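PDB 1QB8: adenine phosphoribosyltransferase from Leishmania donovani, which probably converts adenine and 5-phospho-alpha-D-ribose 1-diphosphate into AMP and diphosphate, a one-step salvage route to the nucleotide. Local coordinates for residues R140-D145 with V167-V172. Numbering follows the deposited sequence.
Sequences RVVLID and VVVEMV. With AMP (adenosine monophosphate), chain C.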
ATOM      1  N   ARG A 140       9.891 -12.030  15.123  1.00 22.01           N
ATOM      2  CA  ARG A 140       9.812 -13.039  14.073  1.00 21.69           C
ATOM      3  C   ARG A 140       8.974 -12.352  12.996  1.00 20.29           C
ATOM      4  O   ARG A 140       7.761 -12.177  13.134  1.00 17.52           O
ATOM      5  CB  ARG A 140       9.166 -14.319  14.618  1.00 24.89           C
ATOM      6  CG  ARG A 140       9.955 -14.912  15.805  1.00 28.63           C
ATOM      7  CD  ARG A 140       9.353 -16.198  16.360  1.00 29.39           C
ATOM      8  NE  ARG A 140       8.054 -16.006  17.012  1.00 33.71           N
ATOM      9  CZ  ARG A 140       7.880 -15.541  18.247  1.00 32.88           C
ATOM     10  NH1 ARG A 140       8.925 -15.196  18.984  1.00 34.79           N
ATOM     11  NH2 ARG A 140       6.659 -15.492  18.772  1.00 29.83           N
ATOM     12  N   VAL A 141       9.665 -11.929  11.944  1.00 19.33           N
ATOM     13  CA  VAL A 141       9.076 -11.165  10.858  1.00 17.64           C
ATOM     14  C   VAL A 141       8.787 -11.888   9.558  1.00 18.08           C
ATOM     15  O   VAL A 141       9.648 -12.580   9.005  1.00 19.02           O
ATOM     16  CB  VAL A 141      10.001  -9.974  10.505  1.00 17.66           C
ATOM     17  CG1 VAL A 141       9.289  -8.984   9.591  1.00 15.97           C
ATOM     18  CG2 VAL A 141      10.495  -9.291  11.771  1.00 17.76           C
ATOM     19  N   VAL A 142       7.578 -11.665   9.052  1.00 17.03           N
ATOM     20  CA  VAL A 142       7.156 -12.209   7.774  1.00 15.32           C
ATOM     21  C   VAL A 142       7.339 -11.065   6.765  1.00 17.77           C
ATOM     22  O   VAL A 142       6.830  -9.959   6.977  1.00 17.58           O
ATOM     23  CB  VAL A 142       5.679 -12.624   7.797  1.00 14.13           C
ATOM     24  CG1 VAL A 142       5.222 -13.059   6.405  1.00 16.00           C
ATOM     25  CG2 VAL A 142       5.474 -13.752   8.782  1.00 14.24           C
ATOM     26  N   LEU A 143       8.129 -11.306   5.719  1.00 16.36           N
ATOM     27  CA  LEU A 143       8.362 -10.302   4.679  1.00 16.20           C
ATOM     28  C   LEU A 143       7.359 -10.559   3.558  1.00 17.10           C
ATOM     29  O   LEU A 143       7.139 -11.718   3.184  1.00 16.61           O
ATOM     30  CB  LEU A 143       9.789 -10.419   4.124  1.00 17.94           C
ATOM     31  CG  LEU A 143      10.954  -9.774   4.880  1.00 17.19           C
ATOM     32  CD1 LEU A 143      10.973 -10.229   6.313  1.00 22.59           C
ATOM     33  CD2 LEU A 143      12.250 -10.134   4.200  1.00 19.09           C
ATOM     34  N   ILE A 144       6.773  -9.494   3.001  1.00 16.97           N
ATOM     35  CA  ILE A 144       5.783  -9.655   1.937  1.00 14.42           C
ATOM     36  C   ILE A 144       5.815  -8.596   0.834  1.00 14.60           C
ATOM     37  O   ILE A 144       6.022  -7.415   1.095  1.00 15.56           O
ATOM     38  CB  ILE A 144       4.343  -9.760   2.526  1.00 12.41           C
ATOM     39  CG1 ILE A 144       3.355 -10.228   1.454  1.00 12.73           C
ATOM     40  CG2 ILE A 144       3.898  -8.435   3.091  1.00 11.20           C
ATOM     41  CD1 ILE A 144       1.973 -10.576   1.995  1.00 11.32           C
ATOM     42  N   ASP A 145       5.608  -9.049  -0.400  1.00 14.24           N
ATOM     43  CA  ASP A 145       5.574  -8.198  -1.588  1.00 13.48           C
ATOM     44  C   ASP A 145       4.747  -8.960  -2.626  1.00 15.79           C
ATOM     45  O   ASP A 145       4.455 -10.144  -2.427  1.00 15.46           O
ATOM     46  CB  ASP A 145       6.989  -7.971  -2.119  1.00 12.81           C
ATOM     47  CG  ASP A 145       7.094  -6.744  -3.012  1.00 16.44           C
ATOM     48  OD1 ASP A 145       8.219  -6.426  -3.428  1.00 16.33           O
ATOM     49  OD2 ASP A 145       6.075  -6.073  -3.275  1.00 17.02           O
ATOM     50  N   VAL A 167      14.589 -12.285  13.514  1.00 22.55           N
ATOM     51  CA  VAL A 167      14.691 -13.357  12.520  1.00 25.23           C
ATOM     52  C   VAL A 167      13.568 -13.313  11.481  1.00 23.13           C
ATOM     53  O   VAL A 167      12.456 -12.858  11.764  1.00 22.04           O
ATOM     54  CB  VAL A 167      14.748 -14.788  13.168  1.00 27.30           C
ATOM     55  CG1 VAL A 167      15.978 -14.922  14.057  1.00 30.30           C
ATOM     56  CG2 VAL A 167      13.483 -15.085  13.958  1.00 26.80           C
ATOM     57  N   VAL A 168      13.892 -13.749  10.266  1.00 21.28           N
ATOM     58  CA  VAL A 168      12.929 -13.794   9.177  1.00 20.98           C
ATOM     59  C   VAL A 168      12.206 -15.131   9.221  1.00 22.36           C
ATOM     60  O   VAL A 168      12.841 -16.186   9.299  1.00 22.54           O
ATOM     61  CB  VAL A 168      13.613 -13.637   7.793  1.00 19.09           C
ATOM     62  CG1 VAL A 168      12.614 -13.864   6.668  1.00 15.28           C
ATOM     63  CG2 VAL A 168      14.204 -12.250   7.655  1.00 19.97           C
ATOM     64  N   VAL A 169      10.878 -15.074   9.243  1.00 21.67           N
ATOM     65  CA  VAL A 169      10.051 -16.273   9.248  1.00 20.97           C
ATOM     66  C   VAL A 169      10.111 -16.857   7.834  1.00 20.63           C
ATOM     67  O   VAL A 169      10.378 -18.046   7.641  1.00 21.72           O
ATOM     68  CB  VAL A 169       8.574 -15.937   9.614  1.00 19.85           C
ATOM     69  CG1 VAL A 169       7.681 -17.161   9.441  1.00 16.14           C
ATOM     70  CG2 VAL A 169       8.489 -15.437  11.046  1.00 19.68           C
ATOM     71  N   GLU A 170       9.882 -15.987   6.856  1.00 18.35           N
ATOM     72  CA  GLU A 170       9.903 -16.344   5.447  1.00 17.57           C
ATOM     73  C   GLU A 170       9.600 -15.116   4.606  1.00 18.52           C
ATOM     74  O   GLU A 170       9.118 -14.096   5.112  1.00 18.52           O
ATOM     75  CB  GLU A 170       8.865 -17.425   5.147  1.00 17.94           C
ATOM     76  CG  GLU A 170       7.427 -16.998   5.397  1.00 18.05           C
ATOM     77  CD  GLU A 170       6.483 -18.170   5.551  1.00 19.75           C
ATOM     78  OE1 GLU A 170       6.956 -19.307   5.735  1.00 19.90           O
ATOM     79  OE2 GLU A 170       5.260 -17.956   5.495  1.00 20.66           O
ATOM     80  N   MET A 171       9.950 -15.203   3.328  1.00 17.56           N
ATOM     81  CA  MET A 171       9.682 -14.142   2.377  1.00 16.28           C
ATOM     82  C   MET A 171       8.514 -14.688   1.590  1.00 18.52           C
ATOM     83  O   MET A 171       8.595 -15.793   1.048  1.00 18.54           O
ATOM     84  CB  MET A 171      10.885 -13.932   1.453  1.00 16.06           C
ATOM     85  CG  MET A 171      10.625 -13.076   0.202  1.00 15.19           C
ATOM     86  SD  MET A 171      10.253 -11.349   0.508  1.00 17.87           S
ATOM     87  CE  MET A 171       9.183 -10.958  -0.912  1.00 16.80           C
ATOM     88  N   VAL A 172       7.402 -13.969   1.587  1.00 18.02           N
ATOM     89  CA  VAL A 172       6.247 -14.425   0.840  1.00 20.30           C
ATOM     90  C   VAL A 172       5.934 -13.495  -0.324  1.00 19.19           C
ATOM     91  O   VAL A 172       6.060 -12.277  -0.213  1.00 18.60           O
ATOM     92  CB  VAL A 172       5.006 -14.649   1.759  1.00 24.33           C
ATOM     93  CG1 VAL A 172       4.802 -13.483   2.682  1.00 28.43           C
ATOM     94  CG2 VAL A 172       3.749 -14.883   0.924  1.00 25.88           C
TER
HETATM   95  P   AMP C 300      13.023  -7.529  -7.353  1.00 34.75           P
HETATM   96  O1P AMP C 300      13.707  -6.654  -6.371  1.00 29.03           O
HETATM   97  O2P AMP C 300      12.647  -8.896  -6.940  1.00 25.41           O
HETATM   98  O3P AMP C 300      13.900  -7.603  -8.683  1.00 30.07           O
HETATM   99  O5' AMP C 300      11.773  -6.833  -7.856  1.00 35.12           O
HETATM  100  C5' AMP C 300      11.404  -5.426  -7.404  1.00 39.43           C
HETATM  101  C4' AMP C 300       9.912  -5.159  -7.518  1.00 42.45           C
HETATM  102  O4' AMP C 300       9.638  -4.860  -8.885  1.00 41.65           O
HETATM  103  C3' AMP C 300       9.016  -6.367  -7.129  1.00 44.98           C
HETATM  104  O3' AMP C 300       8.414  -6.239  -5.858  1.00 51.95           O
HETATM  105  C2' AMP C 300       7.881  -6.404  -8.104  1.00 45.10           C
HETATM  106  O2' AMP C 300       6.879  -5.516  -7.616  1.00 47.84           O
HETATM  107  C1' AMP C 300       8.661  -5.785  -9.268  1.00 40.77           C
HETATM  108  N9  AMP C 300       8.719  -6.422 -10.556  1.00 36.39           N
HETATM  109  C8  AMP C 300       9.773  -7.076 -11.127  1.00 35.00           C
HETATM  110  N7  AMP C 300       9.413  -7.788 -12.155  1.00 33.03           N
HETATM  111  C5  AMP C 300       8.041  -7.617 -12.299  1.00 31.69           C
HETATM  112  C6  AMP C 300       7.073  -8.105 -13.200  1.00 30.50           C
HETATM  113  N6  AMP C 300       7.381  -8.944 -14.213  1.00 27.71           N
HETATM  114  N1  AMP C 300       5.796  -7.688 -12.999  1.00 31.10           N
HETATM  115  C2  AMP C 300       5.502  -6.864 -11.999  1.00 29.71           C
HETATM  116  N3  AMP C 300       6.315  -6.328 -11.077  1.00 29.97           N
HETATM  117  C4  AMP C 300       7.608  -6.739 -11.269  1.00 33.72           C
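The side chains of R140 and V167 lie alongside each other, CG near CG2, and the arginine CB rests 3.8 Å from CG2 of V169. Further out R140 turns away, its NE bonding to the carbonyl of A71. V141 is gripped through both backbone polar atoms: its N donates to V167 O (2.9 Å), and its O accepts V169 N from above the carbonyl plane. V141 pairs with V168 but L143 with M171, so V169 and E170 together stand opposite V142: a beta bulge, with V169 in a helical backbone conformation. It lets V169 turn its side chain toward the first strand, with CB 3.9 Å from V142 CG2. E170 instead directs its carboxylate to R64 and Y65. Parallel pairing resumes at L143, whose N donates to E170 O and whose O receives V172 N. The strands are neighbours in the central parallel sheet of the type I phosphoribosyltransferase fold, joined by helix 152-163 in a beta-alpha-beta crossover. That helix covers L143 and V168, which cross at about a right angle, L143 CD1 reaching both methyls of V168; L143 CB also meets M171 SD. On the other face I144 lies alongside V172. With chi1 47°, V172 CG1 lies between its own N and carbonyl carbon, 3.8 Å from I144 CB. D145 N closes the pairing with a longer bond to V172 O (3.3 Å), and M171 CE packs against D145 CB. With CG anti to the backbone N (chi1 -160°), the D145 carboxylate leads away into the active site, beside magnesium, its OD1 at an unusually short, doubtful 2.4 Å from O3' of AMP.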